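Ribulose bisphosphate carboxylase (Pyrococcus horikoshii, PDB 2D69) probably catalyses the magnesium-dependent addition of CO2 and water to ribulose 1,5-bisphosphate, giving two 3-phosphoglycerates in an archaeal AMP degradation pathway. Local coordinates at residues A[152-157]-A[181-186]; A[160-165]-A[188-193]; A[248-253]-A[274-279]; A[305-310]-A[341-346]. All coordinates share one frame; numbering follows the deposited sequence.

In the fold
All four contacts belong to the parallel eight-stranded sheet of the catalytic alpha/beta barrel or the loops into and out of its strands. Along the chain interactions 1 and 2 interleave, each strand of the first running on into a loop of the second; interactions 3 and 4 follow in series. Strands 274-278 and 309-311 are neighbours, so interactions 3 and 4, about 9 Å apart between centres, share bonds from Gln309 to His276 and Tyr248. Interactions 1 and 3, about 15 Å apart between centres, meet where Lys186 packs against His278, and Glu189 of interaction 2 also approaches it. Interactions 1 to 3 carry predicted magnesium, substrate or proton-acceptor residues at one barrel mouth; interaction 4 pairs strands beside them.

Interaction 1: A[152-157]-A[181-186]; sequences RPLTAT and GIDLLK. With SO4 (sulfate ion), chain H.
Asp183 reaches across to Arg152 and Thr155 just before its strand begins. Its CB lies 3.3 Å from Thr155 O; CG, beside the backbone N and anti to the carbonyl carbon (chi1 -57°), turns the carboxylate to the guanidinium. The two flat groups are nearly coplanar, 13° apart, and Arg152 grips end-on: NH2 gives OD1 of Asp183 a 2.9 Å bond and NH1 gives OD2 one of 2.8 Å, both nearly straight. OD2 also takes Thr155 N on its anti lone pair at 2.8 Å, and Thr155 OG1 from above the carboxylate plane, so three donors hold this buried oxygen. Thr155 OG1 accepts from Asp183 N at 3.0 Å. Without the carboxylate, as with an alanine here, the Arg152 guanidinium would probably lose its charge partner and Thr155 N its acceptor. Beyond this clasp, Leu184 N bonds Thr155 O, Thr157 N bonds Leu184 O, and Lys186 N bonds Thr157 O, the parallel pairing of a beta-alpha-beta unit in the TIM barrel.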
loop_
_atom_site.group_PDB
_atom_site.type_symbol
_atom_site.label_atom_id
_atom_site.label_comp_id
_atom_site.label_asym_id
_atom_site.label_seq_id
_atom_site.Cartn_x
_atom_site.Cartn_y
_atom_site.Cartn_z
ATOM N N ARG A 152 -33.170 22.663 -24.903
ATOM C CA ARG A 152 -34.361 22.553 -24.046
ATOM C C ARG A 152 -33.986 22.328 -22.600
ATOM O O ARG A 152 -32.905 21.821 -22.345
ATOM C CB ARG A 152 -35.290 21.440 -24.534
ATOM C CG ARG A 152 -34.731 20.034 -24.373
ATOM C CD ARG A 152 -35.803 18.978 -24.553
ATOM N NE ARG A 152 -35.184 17.646 -24.569
ATOM C CZ ARG A 152 -34.928 16.936 -23.507
ATOM N NH1 ARG A 152 -35.244 17.400 -22.320
ATOM N NH2 ARG A 152 -34.337 15.759 -23.607
ATOM N N PRO A 153 -34.840 22.690 -21.645
ATOM C CA PRO A 153 -34.606 22.287 -20.256
ATOM C C PRO A 153 -34.561 20.754 -20.159
ATOM O O PRO A 153 -35.127 20.020 -20.959
ATOM C CB PRO A 153 -35.794 22.867 -19.476
ATOM C CG PRO A 153 -36.759 23.306 -20.466
ATOM C CD PRO A 153 -36.069 23.467 -21.803
ATOM N N LEU A 154 -33.863 20.278 -19.158
ATOM C CA LEU A 154 -33.827 18.844 -18.870
ATOM C C LEU A 154 -34.999 18.530 -17.959
ATOM O O LEU A 154 -35.497 19.416 -17.265
ATOM C CB LEU A 154 -32.517 18.468 -18.183
ATOM C CG LEU A 154 -31.238 18.468 -19.031
ATOM C CD1 LEU A 154 -30.007 18.375 -18.109
ATOM C CD2 LEU A 154 -31.228 17.291 -19.942
ATOM N N THR A 155 -35.462 17.279 -18.029
ATOM C CA THR A 155 -36.512 16.785 -17.154
ATOM C C THR A 155 -36.041 15.737 -16.146
ATOM O O THR A 155 -35.102 14.969 -16.386
ATOM C CB THR A 155 -37.638 16.216 -17.944
ATOM O OG1 THR A 155 -37.179 15.080 -18.679
ATOM C CG2 THR A 155 -38.177 17.214 -18.945
ATOM N N ALA A 156 -36.720 15.746 -15.002
ATOM C CA ALA A 156 -36.433 14.885 -13.872
ATOM C C ALA A 156 -37.736 14.460 -13.236
ATOM O O ALA A 156 -38.725 15.210 -13.256
ATOM C CB ALA A 156 -35.598 15.619 -12.858
ATOM N N THR A 157 -37.730 13.240 -12.685
ATOM C CA THR A 157 -38.825 12.740 -11.879
ATOM C C THR A 157 -38.373 11.923 -10.654
ATOM O O THR A 157 -37.612 10.973 -10.779
ATOM C CB THR A 157 -39.729 11.916 -12.743
ATOM O OG1 THR A 157 -40.462 12.798 -13.609
ATOM C CG2 THR A 157 -40.844 11.303 -11.936
ATOM N N GLY A 181 -39.613 9.345 -21.729
ATOM C CA GLY A 181 -38.866 10.520 -22.146
ATOM C C GLY A 181 -38.199 11.333 -21.041
ATOM O O GLY A 181 -37.560 12.350 -21.343
ATOM N N ILE A 182 -38.319 10.918 -19.774
ATOM C CA ILE A 182 -37.674 11.664 -18.705
ATOM C C ILE A 182 -36.151 11.539 -18.855
ATOM O O ILE A 182 -35.614 10.458 -19.201
ATOM C CB ILE A 182 -38.124 11.189 -17.274
ATOM C CG1 ILE A 182 -39.561 11.542 -17.042
ATOM C CG2 ILE A 182 -37.365 11.919 -16.175
ATOM C CD1 ILE A 182 -39.840 13.070 -17.079
ATOM N N ASP A 183 -35.450 12.628 -18.586
ATOM C CA ASP A 183 -34.012 12.586 -18.740
ATOM C C ASP A 183 -33.359 11.980 -17.499
ATOM O O ASP A 183 -32.499 11.099 -17.619
ATOM C CB ASP A 183 -33.424 13.957 -19.034
ATOM C CG ASP A 183 -34.017 14.595 -20.253
ATOM O OD1 ASP A 183 -33.820 14.027 -21.344
ATOM O OD2 ASP A 183 -34.688 15.658 -20.211
ATOM N N LEU A 184 -33.821 12.429 -16.323
ATOM C CA LEU A 184 -33.183 12.187 -15.066
ATOM C C LEU A 184 -34.111 11.542 -14.027
ATOM O O LEU A 184 -35.110 12.127 -13.609
ATOM C CB LEU A 184 -32.701 13.531 -14.557
ATOM C CG LEU A 184 -31.691 14.292 -15.405
ATOM C CD1 LEU A 184 -31.423 15.632 -14.755
ATOM C CD2 LEU A 184 -30.417 13.483 -15.575
ATOM N N LEU A 185 -33.827 10.296 -13.640
ATOM C CA LEU A 185 -34.482 9.682 -12.518
ATOM C C LEU A 185 -33.903 10.353 -11.319
ATOM O O LEU A 185 -32.709 10.655 -11.306
ATOM C CB LEU A 185 -34.164 8.205 -12.488
ATOM C CG LEU A 185 -34.756 7.419 -11.303
ATOM C CD1 LEU A 185 -36.290 7.388 -11.332
ATOM C CD2 LEU A 185 -34.169 6.034 -11.287
ATOM N N LYS A 186 -34.707 10.605 -10.296
ATOM C CA LYS A 186 -34.207 11.280 -9.119
ATOM C C LYS A 186 -34.668 10.559 -7.865
ATOM O O LYS A 186 -35.845 10.321 -7.682
ATOM C CB LYS A 186 -34.624 12.761 -9.111
ATOM C CG LYS A 186 -34.150 13.596 -7.932
ATOM C CD LYS A 186 -34.539 15.100 -8.006
ATOM C CE LYS A 186 -34.478 15.759 -6.578
ATOM N NZ LYS A 186 -34.854 14.877 -5.334
HETATM S S SO4 H . -32.233 18.386 -28.030
HETATM O O1 SO4 H . -30.880 17.823 -28.029
HETATM O O2 SO4 H . -32.243 19.684 -27.338
HETATM O O3 SO4 H . -32.586 18.600 -29.432
HETATM O O4 SO4 H . -33.198 17.458 -27.420
#

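Interaction 2: A[160-165]-A[188-193]; sequences KPKMGW and DENFTS. With SO4 (sulfate ion), chain E.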
loop_
_atom_site.group_PDB
_atom_site.type_symbol
_atom_site.label_atom_id
_atom_site.label_comp_id
_atom_site.label_asym_id
_atom_site.label_seq_id
_atom_site.Cartn_x
_atom_site.Cartn_y
_atom_site.Cartn_z
ATOM N N LYS A 160 -43.192 8.401 -6.960
ATOM C CA LYS A 160 -44.212 8.515 -5.914
ATOM C C LYS A 160 -44.802 7.121 -5.667
ATOM O O LYS A 160 -45.140 6.446 -6.643
ATOM C CB LYS A 160 -45.354 9.430 -6.392
ATOM C CG LYS A 160 -44.997 10.928 -6.494
ATOM C CD LYS A 160 -44.514 11.526 -5.179
ATOM C CE LYS A 160 -43.446 12.642 -5.364
ATOM N NZ LYS A 160 -44.164 13.945 -5.689
ATOM N N PRO A 161 -44.915 6.658 -4.416
ATOM C CA PRO A 161 -44.447 7.355 -3.213
ATOM C C PRO A 161 -42.929 7.407 -3.177
ATOM O O PRO A 161 -42.258 6.750 -3.981
ATOM C CB PRO A 161 -44.962 6.485 -2.084
ATOM C CG PRO A 161 -45.083 5.119 -2.681
ATOM C CD PRO A 161 -45.516 5.356 -4.091
ATOM N N LYS A 162 -42.407 8.219 -2.280
ATOM C CA LYS A 162 -40.985 8.520 -2.266
ATOM C C LYS A 162 -40.117 7.477 -1.526
ATOM O O LYS A 162 -38.927 7.319 -1.847
ATOM C CB LYS A 162 -40.783 9.958 -1.790
ATOM C CG LYS A 162 -41.089 10.253 -0.347
ATOM C CD LYS A 162 -41.672 11.685 -0.236
ATOM C CE LYS A 162 -41.406 12.339 1.103
ATOM N NZ LYS A 162 -40.158 13.173 1.100
ATOM N N MET A 163 -40.741 6.690 -0.641
ATOM C CA MET A 163 -40.059 5.578 0.029
ATOM C C MET A 163 -40.774 4.238 -0.140
ATOM O O MET A 163 -41.944 4.212 -0.474
ATOM C CB MET A 163 -39.931 5.919 1.519
ATOM C CG MET A 163 -39.319 7.308 1.753
ATOM S SD MET A 163 -37.507 7.256 1.829
ATOM C CE MET A 163 -37.393 7.020 3.672
ATOM N N GLY A 164 -40.049 3.141 0.085
ATOM C CA GLY A 164 -40.605 1.817 0.275
ATOM C C GLY A 164 -40.302 0.863 -0.842
ATOM O O GLY A 164 -40.604 -0.323 -0.784
ATOM N N TRP A 165 -39.762 1.377 -1.920
ATOM C CA TRP A 165 -39.454 0.554 -3.095
ATOM C C TRP A 165 -38.306 -0.467 -2.885
ATOM O O TRP A 165 -37.215 -0.108 -2.401
ATOM C CB TRP A 165 -38.984 1.467 -4.231
ATOM C CG TRP A 165 -39.889 2.605 -4.581
ATOM C CD1 TRP A 165 -39.862 3.833 -4.057
ATOM C CD2 TRP A 165 -40.910 2.608 -5.579
ATOM N NE1 TRP A 165 -40.812 4.624 -4.641
ATOM C CE2 TRP A 165 -41.486 3.890 -5.577
ATOM C CE3 TRP A 165 -41.404 1.660 -6.451
ATOM C CZ2 TRP A 165 -42.524 4.253 -6.418
ATOM C CZ3 TRP A 165 -42.440 2.024 -7.328
ATOM C CH2 TRP A 165 -42.985 3.308 -7.290
ATOM N N ASP A 188 -35.531 10.503 -3.892
ATOM C CA ASP A 188 -35.957 11.368 -2.834
ATOM C C ASP A 188 -34.831 11.616 -1.859
ATOM O O ASP A 188 -33.995 10.761 -1.644
ATOM C CB ASP A 188 -37.103 10.738 -2.045
ATOM C CG ASP A 188 -37.769 11.732 -1.134
ATOM O OD1 ASP A 188 -37.564 11.676 0.122
ATOM O OD2 ASP A 188 -38.496 12.630 -1.632
ATOM N N GLU A 189 -34.864 12.789 -1.236
ATOM C CA GLU A 189 -33.860 13.190 -0.262
ATOM C C GLU A 189 -33.745 12.261 0.946
ATOM O O GLU A 189 -32.705 12.187 1.578
ATOM C CB GLU A 189 -34.101 14.647 0.174
ATOM C CG GLU A 189 -35.272 14.911 1.137
ATOM C CD GLU A 189 -36.649 14.999 0.485
ATOM O OE1 GLU A 189 -37.662 15.079 1.253
ATOM O OE2 GLU A 189 -36.739 14.950 -0.774
ATOM N N ASN A 190 -34.815 11.574 1.266
ATOM C CA ASN A 190 -34.826 10.558 2.337
ATOM C C ASN A 190 -34.355 9.170 1.908
ATOM O O ASN A 190 -34.079 8.344 2.748
ATOM C CB ASN A 190 -36.275 10.378 2.861
ATOM C CG ASN A 190 -36.861 11.669 3.364
ATOM O OD1 ASN A 190 -36.124 12.634 3.599
ATOM N ND2 ASN A 190 -38.170 11.698 3.560
ATOM N N PHE A 191 -34.325 8.908 0.613
ATOM C CA PHE A 191 -34.144 7.557 0.093
ATOM C C PHE A 191 -32.677 7.264 -0.168
ATOM O O PHE A 191 -32.138 7.651 -1.192
ATOM C CB PHE A 191 -34.954 7.443 -1.181
ATOM C CG PHE A 191 -34.998 6.071 -1.775
ATOM C CD1 PHE A 191 -34.253 5.773 -2.906
ATOM C CD2 PHE A 191 -35.871 5.134 -1.286
ATOM C CE1 PHE A 191 -34.347 4.506 -3.506
ATOM C CE2 PHE A 191 -35.968 3.855 -1.869
ATOM C CZ PHE A 191 -35.194 3.544 -2.972
ATOM N N THR A 192 -32.013 6.597 0.784
ATOM C CA THR A 192 -30.567 6.334 0.679
ATOM C C THR A 192 -30.276 4.860 0.447
ATOM O O THR A 192 -30.054 4.414 -0.693
ATOM C CB THR A 192 -29.868 6.854 1.915
ATOM O OG1 THR A 192 -30.523 6.398 3.121
ATOM C CG2 THR A 192 -29.942 8.387 1.952
ATOM N N SER A 193 -30.352 4.106 1.530
ATOM C CA SER A 193 -30.025 2.706 1.535
ATOM C C SER A 193 -30.806 2.042 2.633
ATOM O O SER A 193 -30.759 2.506 3.747
ATOM C CB SER A 193 -28.530 2.419 1.743
ATOM O OG SER A 193 -28.295 1.089 1.316
HETATM S S SO4 E . -43.921 17.169 -6.972
HETATM O O1 SO4 E . -44.992 16.201 -6.798
HETATM O O2 SO4 E . -44.340 18.475 -6.524
HETATM O O3 SO4 E . -42.821 16.726 -6.137
HETATM O O4 SO4 E . -43.484 17.185 -8.357
HETATM O O HOH W 1 -36.767 7.821 -4.203
#
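Lys162 passes its chain slantwise across the Asp188 carboxylate and ends between two acids. Its CG sits between the backbone N and the carbonyl carbon (chi1 69°); CB, CG and CD pass within 3.5 to 3.7 Å of Asp188 OD2, chi2 directing CD onward and a bend at chi4 turning NZ in. There NZ bonds Asp188 OD1 at 3.2 Å, on the syn side, and forms a salt bridge with Glu189 OE1 at 3.1 Å. OD1 of Asp188 also accepts Asn190 N at 3.0 Å from the other face of its plane, an Asx turn. Met163, bent at chi2 and chi3, brings SD to 3.5 Å from Asn190 CB and to the edge of the Phe191 ring, a Met-aromatic contact. A water joins Lys162 O to Asp188 N. Lys162 is predicted to bind substrate, Asp188 and Glu189 magnesium. The loops follow strands 154-157 and 184-186 and lead into helices 167-179 and 199-217; Tyr170 stacks on Phe191, and a second subunit packs on Met163 and Glu189.

Interaction 3: A[248-253]-A[274-279]; sequences YVMIDI and AIHAHR. With SO4 (sulfate ion), chain F.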
loop_
_atom_site.group_PDB
_atom_site.type_symbol
_atom_site.label_atom_id
_atom_site.label_comp_id
_atom_site.label_asym_id
_atom_site.label_seq_id
_atom_site.Cartn_x
_atom_site.Cartn_y
_atom_site.Cartn_z
ATOM N N TYR A 248 -23.601 11.358 -12.480
ATOM C CA TYR A 248 -24.221 12.236 -11.480
ATOM C C TYR A 248 -24.355 11.579 -10.096
ATOM O O TYR A 248 -24.624 10.406 -9.978
ATOM C CB TYR A 248 -25.661 12.531 -11.915
ATOM C CG TYR A 248 -26.052 13.725 -12.785
ATOM C CD1 TYR A 248 -26.584 13.531 -14.093
ATOM C CD2 TYR A 248 -26.063 14.987 -12.286
ATOM C CE1 TYR A 248 -27.109 14.593 -14.814
ATOM C CE2 TYR A 248 -26.538 16.063 -13.028
ATOM C CZ TYR A 248 -27.071 15.856 -14.287
ATOM O OH TYR A 248 -27.579 16.920 -14.964
ATOM N N VAL A 249 -24.159 12.363 -9.046
ATOM C CA VAL A 249 -24.611 12.011 -7.707
ATOM C C VAL A 249 -25.405 13.168 -7.164
ATOM O O VAL A 249 -25.146 14.338 -7.497
ATOM C CB VAL A 249 -23.418 11.652 -6.776
ATOM C CG1 VAL A 249 -22.676 10.495 -7.344
ATOM C CG2 VAL A 249 -22.426 12.813 -6.623
ATOM N N MET A 250 -26.335 12.841 -6.261
ATOM C CA MET A 250 -27.151 13.783 -5.577
ATOM C C MET A 250 -26.700 13.806 -4.119
ATOM O O MET A 250 -26.458 12.758 -3.506
ATOM C CB MET A 250 -28.617 13.361 -5.648
ATOM C CG MET A 250 -29.511 13.982 -4.512
ATOM S SD MET A 250 -31.244 13.555 -4.846
ATOM C CE MET A 250 -31.807 13.572 -3.245
ATOM N N ILE A 251 -26.557 14.991 -3.588
ATOM C CA ILE A 251 -26.187 15.154 -2.196
ATOM C C ILE A 251 -27.183 16.124 -1.570
ATOM O O ILE A 251 -27.450 17.167 -2.135
ATOM C CB ILE A 251 -24.754 15.692 -2.073
ATOM C CG1 ILE A 251 -23.729 14.741 -2.728
ATOM C CG2 ILE A 251 -24.366 15.870 -0.619
ATOM C CD1 ILE A 251 -22.293 15.271 -2.734
ATOM N N ASP A 252 -27.713 15.766 -0.414
ATOM C CA ASP A 252 -28.485 16.629 0.443
ATOM C C ASP A 252 -27.473 17.559 1.166
ATOM O O ASP A 252 -26.941 17.206 2.209
ATOM C CB ASP A 252 -29.298 15.865 1.529
ATOM C CG ASP A 252 -30.346 14.875 0.982
ATOM O OD1 ASP A 252 -30.690 14.933 -0.239
ATOM O OD2 ASP A 252 -30.898 13.985 1.738
ATOM N N ILE A 253 -27.170 18.720 0.599
ATOM C CA ILE A 253 -25.984 19.440 1.029
ATOM C C ILE A 253 -26.149 20.167 2.325
ATOM O O ILE A 253 -25.166 20.418 2.967
ATOM C CB ILE A 253 -25.430 20.422 -0.035
ATOM C CG1 ILE A 253 -26.372 21.616 -0.270
ATOM C CG2 ILE A 253 -25.135 19.706 -1.335
ATOM C CD1 ILE A 253 -25.778 22.646 -1.116
ATOM N N ALA A 274 -20.987 14.892 -11.949
ATOM C CA ALA A 274 -21.724 16.134 -11.643
ATOM C C ALA A 274 -22.468 15.959 -10.320
ATOM O O ALA A 274 -22.894 14.851 -9.998
ATOM C CB ALA A 274 -22.664 16.442 -12.708
ATOM N N ILE A 275 -22.607 17.045 -9.577
ATOM C CA ILE A 275 -23.288 17.075 -8.289
ATOM C C ILE A 275 -24.636 17.798 -8.429
ATOM O O ILE A 275 -24.728 18.915 -8.930
ATOM C CB ILE A 275 -22.460 17.768 -7.214
ATOM C CG1 ILE A 275 -21.142 17.029 -6.943
ATOM C CG2 ILE A 275 -23.211 17.840 -5.903
ATOM C CD1 ILE A 275 -20.168 17.782 -6.077
ATOM N N HIS A 276 -25.679 17.098 -8.027
ATOM C CA HIS A 276 -26.999 17.642 -7.891
ATOM C C HIS A 276 -27.200 17.898 -6.401
ATOM O O HIS A 276 -27.154 16.987 -5.595
ATOM C CB HIS A 276 -28.055 16.670 -8.403
ATOM C CG HIS A 276 -29.448 17.172 -8.190
ATOM N ND1 HIS A 276 -30.176 17.783 -9.185
ATOM C CD2 HIS A 276 -30.219 17.203 -7.077
ATOM C CE1 HIS A 276 -31.352 18.147 -8.692
ATOM N NE2 HIS A 276 -31.391 17.834 -7.407
ATOM N N ALA A 277 -27.401 19.152 -6.044
ATOM C CA ALA A 277 -27.578 19.506 -4.653
ATOM C C ALA A 277 -29.064 19.613 -4.354
ATOM O O ALA A 277 -29.798 20.394 -4.972
ATOM C CB ALA A 277 -26.887 20.816 -4.361
ATOM N N HIS A 278 -29.489 18.825 -3.388
ATOM C CA HIS A 278 -30.805 18.907 -2.804
ATOM C C HIS A 278 -30.634 19.748 -1.560
ATOM O O HIS A 278 -29.647 19.631 -0.843
ATOM C CB HIS A 278 -31.339 17.517 -2.484
ATOM C CG HIS A 278 -32.799 17.496 -2.184
ATOM N ND1 HIS A 278 -33.372 18.290 -1.209
ATOM C CD2 HIS A 278 -33.823 16.805 -2.760
ATOM C CE1 HIS A 278 -34.688 18.105 -1.209
ATOM N NE2 HIS A 278 -34.985 17.188 -2.121
ATOM N N ARG A 279 -31.574 20.620 -1.312
ATOM C CA ARG A 279 -31.404 21.595 -0.235
ATOM C C ARG A 279 -32.261 21.286 0.982
ATOM O O ARG A 279 -32.488 22.169 1.833
ATOM C CB ARG A 279 -31.733 22.983 -0.780
ATOM C CG ARG A 279 -33.163 23.114 -1.295
ATOM C CD ARG A 279 -33.401 24.471 -1.858
ATOM N NE ARG A 279 -34.787 24.705 -2.171
ATOM C CZ ARG A 279 -35.345 25.910 -2.301
ATOM N NH1 ARG A 279 -34.635 27.013 -2.087
ATOM N NH2 ARG A 279 -36.660 26.004 -2.576
HETATM S S SO4 F . -37.488 22.319 -3.353
HETATM O O1 SO4 F . -38.155 21.026 -3.482
HETATM O O2 SO4 F . -38.256 23.267 -2.542
HETATM O O3 SO4 F . -36.190 22.076 -2.709
HETATM O O4 SO4 F . -37.288 22.834 -4.716
#
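Met250 lies alongside His276 and His278, three side chains on one face of a tightly paired parallel sheet. The backbones are zipped by five bonds, among them His276 N to Val249 O, 2.9 Å and nearly straight at 175°. Extended beyond CG, Met250 sets its CE 3.8 Å from His278 CD2. Asp252 OD1 comes within 3.5 Å of His278 CB, its carboxylate steeply turned to the imidazole. Tyr248 CD2 rests 3.7 Å from Ala274 CB. The other face carries Val249, Ile251, Ile275 and Ala277; Ile251 touches Ile275 loosely under helix 258-271, and Ile253, just past the strand, sets CG2 3.7 Å from Ala277 CB. Arg279 turns away from 248-253, partly exposed, and holds a sulfate at its guanidinium edge, NE to O3 at 3.0 Å and NH2 to O2 at 3.2 Å. A leucine in its place would probably leave the sulfate without either of these bonds or the positive charge opposite it. His278, predicted to be a proton acceptor, and Arg279, predicted to bind substrate, put this strand end at the active-site mouth of the RuBisCO barrel.

Interaction 4: A[305-310]-A[341-346]; sequences IGVDQI and RPVFPV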
loop_
_atom_site.group_PDB
_atom_site.type_symbol
_atom_site.label_atom_id
_atom_site.label_comp_id
_atom_site.label_asym_id
_atom_site.label_seq_id
_atom_site.Cartn_x
_atom_site.Cartn_y
_atom_site.Cartn_z
ATOM N N ILE A 305 -17.974 26.319 -4.311
ATOM C CA ILE A 305 -17.450 24.988 -4.103
ATOM C C ILE A 305 -17.625 24.209 -5.384
ATOM O O ILE A 305 -16.678 23.650 -5.964
ATOM C CB ILE A 305 -18.151 24.282 -2.896
ATOM C CG1 ILE A 305 -17.763 24.986 -1.610
ATOM C CG2 ILE A 305 -17.671 22.827 -2.820
ATOM C CD1 ILE A 305 -18.692 24.727 -0.446
ATOM N N GLY A 306 -18.854 24.196 -5.880
ATOM C CA GLY A 306 -19.079 23.598 -7.173
ATOM C C GLY A 306 -20.149 22.558 -7.339
ATOM O O GLY A 306 -19.866 21.517 -7.915
ATOM N N VAL A 307 -21.382 22.834 -6.904
ATOM C CA VAL A 307 -22.525 21.985 -7.284
ATOM C C VAL A 307 -22.845 22.328 -8.702
ATOM O O VAL A 307 -22.611 23.452 -9.110
ATOM C CB VAL A 307 -23.767 22.178 -6.322
ATOM C CG1 VAL A 307 -23.370 21.912 -4.904
ATOM C CG2 VAL A 307 -24.395 23.481 -6.517
ATOM N N ASP A 308 -23.303 21.368 -9.498
ATOM C CA ASP A 308 -23.604 21.625 -10.916
ATOM C C ASP A 308 -25.052 22.030 -11.193
ATOM O O ASP A 308 -25.377 22.611 -12.275
ATOM C CB ASP A 308 -23.276 20.390 -11.714
ATOM C CG ASP A 308 -21.833 20.049 -11.633
ATOM O OD1 ASP A 308 -21.076 20.598 -12.466
ATOM O OD2 ASP A 308 -21.379 19.239 -10.787
ATOM N N GLN A 309 -25.915 21.717 -10.225
ATOM C CA GLN A 309 -27.350 22.062 -10.274
ATOM C C GLN A 309 -27.904 22.098 -8.858
ATOM O O GLN A 309 -27.418 21.392 -7.974
ATOM C CB GLN A 309 -28.174 21.132 -11.176
ATOM C CG GLN A 309 -28.046 19.706 -10.913
ATOM C CD GLN A 309 -28.580 18.849 -12.052
ATOM O OE1 GLN A 309 -29.464 18.000 -11.829
ATOM N NE2 GLN A 309 -28.040 19.022 -13.209
ATOM N N ILE A 310 -28.847 22.976 -8.617
ATOM C CA ILE A 310 -29.396 23.126 -7.258
ATOM C C ILE A 310 -30.834 23.641 -7.329
ATOM O O ILE A 310 -31.172 24.472 -8.192
ATOM C CB ILE A 310 -28.503 24.077 -6.385
ATOM C CG1 ILE A 310 -28.966 24.129 -4.940
ATOM C CG2 ILE A 310 -28.513 25.465 -6.945
ATOM C CD1 ILE A 310 -27.984 24.784 -4.019
ATOM N N ARG A 341 -18.047 28.176 -13.378
ATOM C CA ARG A 341 -19.029 27.805 -14.414
ATOM C C ARG A 341 -20.457 28.033 -13.925
ATOM O O ARG A 341 -20.724 28.040 -12.662
ATOM C CB ARG A 341 -18.803 26.349 -14.802
ATOM C CG ARG A 341 -17.678 26.112 -15.820
ATOM C CD ARG A 341 -17.357 24.608 -15.951
ATOM N NE ARG A 341 -16.134 24.307 -16.664
ATOM C CZ ARG A 341 -14.886 24.270 -16.152
ATOM N NH1 ARG A 341 -14.623 24.474 -14.859
ATOM N NH2 ARG A 341 -13.888 23.985 -16.953
ATOM N N PRO A 342 -21.390 28.306 -14.835
ATOM C CA PRO A 342 -22.800 28.474 -14.397
ATOM C C PRO A 342 -23.454 27.139 -13.974
ATOM O O PRO A 342 -23.091 26.076 -14.449
ATOM C CB PRO A 342 -23.495 29.076 -15.633
ATOM C CG PRO A 342 -22.676 28.581 -16.837
ATOM C CD PRO A 342 -21.234 28.458 -16.289
ATOM N N VAL A 343 -24.405 27.242 -13.070
ATOM C CA VAL A 343 -25.138 26.155 -12.413
ATOM C C VAL A 343 -26.587 26.133 -12.855
ATOM O O VAL A 343 -27.260 27.179 -12.889
ATOM C CB VAL A 343 -25.095 26.394 -10.880
ATOM C CG1 VAL A 343 -26.035 25.449 -10.103
ATOM C CG2 VAL A 343 -23.623 26.349 -10.360
ATOM N N PHE A 344 -27.103 24.959 -13.218
ATOM C CA PHE A 344 -28.532 24.788 -13.489
ATOM C C PHE A 344 -29.394 25.030 -12.268
ATOM O O PHE A 344 -29.245 24.335 -11.273
ATOM C CB PHE A 344 -28.845 23.389 -13.870
ATOM C CG PHE A 344 -28.800 23.121 -15.357
ATOM C CD1 PHE A 344 -27.940 22.168 -15.861
ATOM C CD2 PHE A 344 -29.694 23.739 -16.224
ATOM C CE1 PHE A 344 -27.906 21.878 -17.223
ATOM C CE2 PHE A 344 -29.666 23.445 -17.612
ATOM C CZ PHE A 344 -28.773 22.515 -18.092
ATOM N N PRO A 345 -30.345 25.941 -12.350
ATOM C CA PRO A 345 -31.436 25.951 -11.354
ATOM C C PRO A 345 -32.328 24.736 -11.598
ATOM O O PRO A 345 -32.516 24.359 -12.766
ATOM C CB PRO A 345 -32.202 27.231 -11.653
ATOM C CG PRO A 345 -31.385 27.992 -12.580
ATOM C CD PRO A 345 -30.531 26.991 -13.366
ATOM N N VAL A 346 -32.777 24.106 -10.517
ATOM C CA VAL A 346 -33.645 22.961 -10.544
ATOM C C VAL A 346 -34.989 23.475 -10.061
ATOM O O VAL A 346 -35.126 23.985 -8.921
ATOM C CB VAL A 346 -33.198 21.822 -9.603
ATOM C CG1 VAL A 346 -34.251 20.663 -9.629
ATOM C CG2 VAL A 346 -31.736 21.316 -9.898
#
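Ile310 O receives Val346 N in a 2.8 Å bond, the shortest across this pair, with the donor standing 48° above the carbonyl plane. One step back the geometry is different: Ile310 N points almost straight down the carbonyl of Phe344, its bond to Phe344 O measuring 3.0 Å. Phe344 N closes the ladder on Asp308 O. Gln309 and Phe344 face each other between these rungs, their CB atoms 3.6 Å apart. With CG of Gln309 between the backbone N and the carbonyl carbon (chi1 53°), the extended chain crosses the Phe344 side chain at a slant, its amide plane 87° from the ring. That amide is held from outside the pair: OE1 takes His276 ND1 and NE2 gives to Tyr248 OH, which should fix its rotation. Val343 divides its two methyls between neighbours. CG1, anti to the backbone N, presses on Gln309 CA at 3.6 Å and on Ile310 CG2 at 4.0 Å; CG2 lies 3.3 Å from Val307 O, a buried carbonyl with no hydrogen-bond partner in the model. Further along, Val346 CG2 packs 3.8 Å from Gln309 CB. Gly306, with positive phi, ends helix 295-305 in a Schellman motif just ahead of the strand. Helix 323-334 links strands 309-311 and 344-348 as a parallel beta-alpha-beta unit, the repeating element of the TIM barrel.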